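Local coordinates for protein glutamine synthetase (Helicobacter pylori, PDB 5ZLI) that belongs to the glutamine synthetase I beta family and assembles as twelve subunits, each combining a beta-Grasp domain with a catalytic domain, at residues B[306-309]-B[310-314]; B[353-356]-B[357-361]. All blocks are in the same frame, centred on the assembly; numbering follows the deposited sequence.

Contact 1: residues B[306-309]-B[310-314]; sequences HFLG and GVLRH
Leu-308 and Leu-312, one helical turn apart, form the main apolar contact here, with CG of Leu-308 3.8 Å from CD1 of Leu-312. The chain of Leu-308 begins anti to its own nitrogen (chi1 167°), whereas CG of Leu-312 is anti to the carbonyl carbon (chi1 -77°); the two branched ends thus converge and meet at a slant. Beside them, Val-311 sends CG2 to within 3.6 Å of CE1 of Phe-307, approaching the ring obliquely. Leucine suits both places on this face because its branched end packs on Tyr-344 and Val-353.

The backbone carries the polar half of the contact as successive i to i+4 alpha-helical hydrogen bonds. N of Val-311 lies 3.0 Å from O of Phe-307 in a nearly straight bond, and N of Leu-312 is 2.7 Å from O of Leu-308. Gly-309 and Gly-310 lie on the side turned away from the apolar rows and add only backbone there; O of Gly-309 accepts N of Arg-313 at 2.8 Å.

At the end of the helix His-314 leaves helical geometry and takes the N-cap position of helix 315-322, its ring nitrogens hydrogen-bonded to Asp-390 and Asp-436. Phe-307 meets Phe-292 edge-to-face and, with Val-311, packs on Phe-368 of strand 366-368, while the two leucines lie on strands 341-346 and 351-355.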
loop_
_atom_site.group_PDB
_atom_site.type_symbol
_atom_site.label_atom_id
_atom_site.label_comp_id
_atom_site.label_asym_id
_atom_site.label_seq_id
_atom_site.Cartn_x
_atom_site.Cartn_y
_atom_site.Cartn_z
ATOM N N HIS B 306 35.890 -61.024 -3.997
ATOM C CA HIS B 306 35.738 -61.323 -2.581
ATOM C C HIS B 306 35.580 -60.036 -1.781
ATOM O O HIS B 306 34.735 -59.957 -0.880
ATOM C CB HIS B 306 36.922 -62.168 -2.095
ATOM C CG HIS B 306 36.894 -63.590 -2.584
ATOM N ND1 HIS B 306 35.726 -64.312 -2.723
ATOM C CD2 HIS B 306 37.891 -64.409 -2.992
ATOM C CE1 HIS B 306 36.007 -65.516 -3.187
ATOM N NE2 HIS B 306 37.314 -65.597 -3.362
ATOM N N PHE B 307 36.340 -59.000 -2.131
ATOM C CA PHE B 307 36.091 -57.689 -1.538
ATOM C C PHE B 307 34.619 -57.267 -1.692
ATOM O O PHE B 307 33.959 -56.888 -0.713
ATOM C CB PHE B 307 37.025 -56.668 -2.189
ATOM C CG PHE B 307 36.969 -55.314 -1.575
ATOM C CD1 PHE B 307 35.924 -54.461 -1.837
ATOM C CD2 PHE B 307 37.984 -54.885 -0.760
ATOM C CE1 PHE B 307 35.895 -53.234 -1.297
ATOM C CE2 PHE B 307 37.954 -53.642 -0.210
ATOM C CZ PHE B 307 36.913 -52.817 -0.478
ATOM N N LEU B 308 34.088 -57.346 -2.917
ATOM C CA LEU B 308 32.709 -56.944 -3.172
ATOM C C LEU B 308 31.705 -57.768 -2.379
ATOM O O LEU B 308 30.683 -57.239 -1.917
ATOM C CB LEU B 308 32.410 -57.050 -4.667
ATOM C CG LEU B 308 30.924 -56.961 -5.025
ATOM C CD1 LEU B 308 30.450 -55.573 -4.726
ATOM C CD2 LEU B 308 30.689 -57.307 -6.502
ATOM N N GLY B 309 31.939 -59.081 -2.281
ATOM C CA GLY B 309 31.069 -59.923 -1.476
ATOM C C GLY B 309 31.040 -59.493 -0.023
ATOM O O GLY B 309 30.000 -59.561 0.636
ATOM N N GLY B 310 32.183 -59.038 0.499
ATOM C CA GLY B 310 32.206 -58.581 1.877
ATOM C C GLY B 310 31.445 -57.285 2.041
ATOM O O GLY B 310 30.637 -57.145 2.963
ATOM N N VAL B 311 31.628 -56.359 1.097
ATOM C CA VAL B 311 30.856 -55.121 1.088
ATOM C C VAL B 311 29.368 -55.419 0.929
ATOM O O VAL B 311 28.531 -54.801 1.591
ATOM C CB VAL B 311 31.376 -54.179 -0.015
ATOM C CG1 VAL B 311 30.328 -53.129 -0.350
ATOM C CG2 VAL B 311 32.686 -53.529 0.413
ATOM N N LEU B 312 29.013 -56.368 0.054
ATOM C CA LEU B 312 27.601 -56.716 -0.133
ATOM C C LEU B 312 27.016 -57.435 1.078
ATOM O O LEU B 312 25.823 -57.279 1.361
ATOM C CB LEU B 312 27.405 -57.565 -1.399
ATOM C CG LEU B 312 27.459 -56.757 -2.702
ATOM C CD1 LEU B 312 27.390 -57.642 -3.947
ATOM C CD2 LEU B 312 26.361 -55.656 -2.723
ATOM N N ARG B 313 27.812 -58.270 1.767
ATOM C CA ARG B 313 27.297 -59.040 2.901
ATOM C C ARG B 313 26.909 -58.127 4.037
ATOM O O ARG B 313 25.809 -58.237 4.595
ATOM C CB ARG B 313 28.335 -60.037 3.416
ATOM C CG ARG B 313 27.867 -60.800 4.657
ATOM C CD ARG B 313 26.871 -61.925 4.332
ATOM N NE ARG B 313 27.479 -62.931 3.458
ATOM C CZ ARG B 313 28.298 -63.893 3.872
ATOM N NH1 ARG B 313 28.610 -64.008 5.156
ATOM N NH2 ARG B 313 28.805 -64.742 2.997
ATOM N N HIS B 314 27.794 -57.194 4.368
ATOM C CA HIS B 314 27.569 -56.278 5.467
ATOM C C HIS B 314 26.801 -55.043 5.017
ATOM O O HIS B 314 26.580 -54.132 5.830
ATOM C CB HIS B 314 28.909 -55.857 6.083
ATOM C CG HIS B 314 29.810 -57.002 6.404
ATOM N ND1 HIS B 314 29.470 -57.982 7.314
ATOM C CD2 HIS B 314 31.067 -57.291 5.990
ATOM C CE1 HIS B 314 30.458 -58.852 7.410
ATOM N NE2 HIS B 314 31.441 -58.457 6.618
#

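Contact 2: residues B[353-356]-B[357-361]; sequences VRIP and YGISK
Pro-356, whose carbonyl group meets Ile-359 three residues on, also covers part of a flat group: its CA stands 4.1 Å above one face of the Arg-354 guanidinium, displaced toward the rim. The nitrogens of that group look elsewhere, NH1 forming a salt bridge with Glu-367 and NH2 one with Asp-74 of the second subunit. An extended arginine (chi1 163°) is long enough to carry its charge from the strand to both acids. The other flat group, the Tyr-357 ring, leads away from the proline, and the side chain packs on Asn-347 and on Val-104 of the second subunit.

Between the segments themselves the side-chain contact is apolar. CD1 of Ile-359 reaches back to CG2 of Ile-355 at 3.5 Å, the two isoleucines meeting at an angle. The shorter branch of Ile-355 does this touching, since its longer one lies beside the backbone nitrogen (chi1 -60°) and leads away. CB of Ile-359 is 3.6 Å from O of Pro-356, an ordinary van der Waals approach. Gly-358 lies exposed at the bend, and Ile-359 is the residue with positive phi, 40°. Pro-356 offers no N-H for a strand hydrogen bond and follows Ile-355 into the loop.

Across the bend the two segments meet through apolar atoms and the Pro-356 carbonyl, with no hydrogen bond between them. The salt bridges of Arg-354 and the backbone hydrogen bonds of Arg-354 and Ile-355, in contrast, tie the beginning of the bend to neighbouring strands and, through Arg-354, to the next subunit.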
loop_
_atom_site.group_PDB
_atom_site.type_symbol
_atom_site.label_atom_id
_atom_site.label_comp_id
_atom_site.label_asym_id
_atom_site.label_seq_id
_atom_site.Cartn_x
_atom_site.Cartn_y
_atom_site.Cartn_z
ATOM N N VAL B 353 26.289 -51.682 -6.732
ATOM C CA VAL B 353 27.659 -51.537 -7.180
ATOM C C VAL B 353 27.657 -51.529 -8.693
ATOM O O VAL B 353 26.836 -52.181 -9.344
ATOM C CB VAL B 353 28.592 -52.637 -6.652
ATOM C CG1 VAL B 353 30.050 -52.159 -6.749
ATOM C CG2 VAL B 353 28.188 -53.006 -5.225
ATOM N N ARG B 354 28.613 -50.807 -9.257
ATOM C CA ARG B 354 28.662 -50.666 -10.695
ATOM C C ARG B 354 30.085 -50.874 -11.149
ATOM O O ARG B 354 31.017 -50.349 -10.539
ATOM C CB ARG B 354 28.157 -49.296 -11.131
ATOM C CG ARG B 354 28.556 -48.960 -12.506
ATOM C CD ARG B 354 27.668 -47.902 -13.032
ATOM N NE ARG B 354 28.296 -47.312 -14.185
ATOM C CZ ARG B 354 29.175 -46.349 -14.081
ATOM N NH1 ARG B 354 29.433 -45.862 -12.877
ATOM N NH2 ARG B 354 29.740 -45.851 -15.169
ATOM N N ILE B 355 30.239 -51.674 -12.196
ATOM C CA ILE B 355 31.521 -51.865 -12.861
ATOM C C ILE B 355 31.575 -50.901 -14.040
ATOM O O ILE B 355 30.787 -51.057 -14.993
ATOM C CB ILE B 355 31.697 -53.312 -13.320
ATOM C CG1 ILE B 355 31.631 -54.236 -12.116
ATOM C CG2 ILE B 355 33.010 -53.472 -13.986
ATOM C CD1 ILE B 355 30.224 -54.774 -11.842
ATOM N N PRO B 356 32.423 -49.881 -14.004
ATOM C CA PRO B 356 32.522 -48.968 -15.151
ATOM C C PRO B 356 33.054 -49.647 -16.411
ATOM O O PRO B 356 33.746 -50.668 -16.367
ATOM C CB PRO B 356 33.486 -47.884 -14.655
ATOM C CG PRO B 356 33.357 -47.930 -13.131
ATOM C CD PRO B 356 33.142 -49.384 -12.816
ATOM N N TYR B 357 32.779 -48.991 -17.547
ATOM C CA TYR B 357 33.072 -49.541 -18.868
ATOM C C TYR B 357 34.576 -49.683 -19.126
ATOM O O TYR B 357 35.032 -50.749 -19.557
ATOM C CB TYR B 357 32.446 -48.644 -19.936
ATOM C CG TYR B 357 33.063 -48.881 -21.285
ATOM C CD1 TYR B 357 34.092 -48.057 -21.750
ATOM C CD2 TYR B 357 32.696 -49.976 -22.053
ATOM C CE1 TYR B 357 34.697 -48.295 -22.959
ATOM C CE2 TYR B 357 33.307 -50.232 -23.273
ATOM C CZ TYR B 357 34.298 -49.383 -23.724
ATOM O OH TYR B 357 34.910 -49.611 -24.941
ATOM N N GLY B 358 35.356 -48.611 -18.910
ATOM C CA GLY B 358 36.779 -48.594 -19.212
ATOM C C GLY B 358 37.552 -49.785 -18.662
ATOM O O GLY B 358 38.073 -50.589 -19.444
ATOM N N ILE B 359 37.594 -49.932 -17.327
ATOM C CA ILE B 359 38.136 -51.094 -16.618
ATOM C C ILE B 359 39.418 -51.639 -17.251
ATOM O O ILE B 359 39.535 -52.829 -17.557
ATOM C CB ILE B 359 37.035 -52.171 -16.471
ATOM C CG1 ILE B 359 37.463 -53.271 -15.510
ATOM C CG2 ILE B 359 36.618 -52.781 -17.828
ATOM C CD1 ILE B 359 36.501 -53.418 -14.385
ATOM N N SER B 360 40.383 -50.757 -17.485
ATOM C CA SER B 360 41.769 -51.169 -17.700
ATOM C C SER B 360 42.374 -51.834 -16.460
ATOM O O SER B 360 41.701 -51.979 -15.433
ATOM C CB SER B 360 42.612 -49.950 -18.120
ATOM O OG SER B 360 44.001 -50.115 -17.840
ATOM N N LYS B 361 43.646 -52.240 -16.563
ATOM C CA LYS B 361 44.412 -52.724 -15.416
ATOM C C LYS B 361 44.608 -51.619 -14.384
ATOM O O LYS B 361 44.152 -51.729 -13.242
ATOM C CB LYS B 361 45.772 -53.260 -15.895
ATOM C CG LYS B 361 46.560 -54.114 -14.878
ATOM C CD LYS B 361 45.907 -55.486 -14.704
ATOM C CE LYS B 361 46.886 -56.643 -14.489
ATOM N NZ LYS B 361 46.143 -57.929 -14.243
#

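Overall arrangement
Contacts 1 and 2 follow one another along the chain, both in the catalytic domain, with centres about 17 Å apart. They join through Val-353, at the corner where strand 351-355 changes face: its CG2 lies 3.5 Å from CD1 of Leu-308 and 4.1 Å from CD2 of Leu-312. The same aromatic residues serve both. Tyr-344 receives the leucines of helix 302-313 as well as Val-353 and Ile-355, and Phe-366 and Phe-368 are likewise shared. Contact 1 thus packs the helix against the sheet, while contact 2 carries the chain from that buried layer out to the subunit interface.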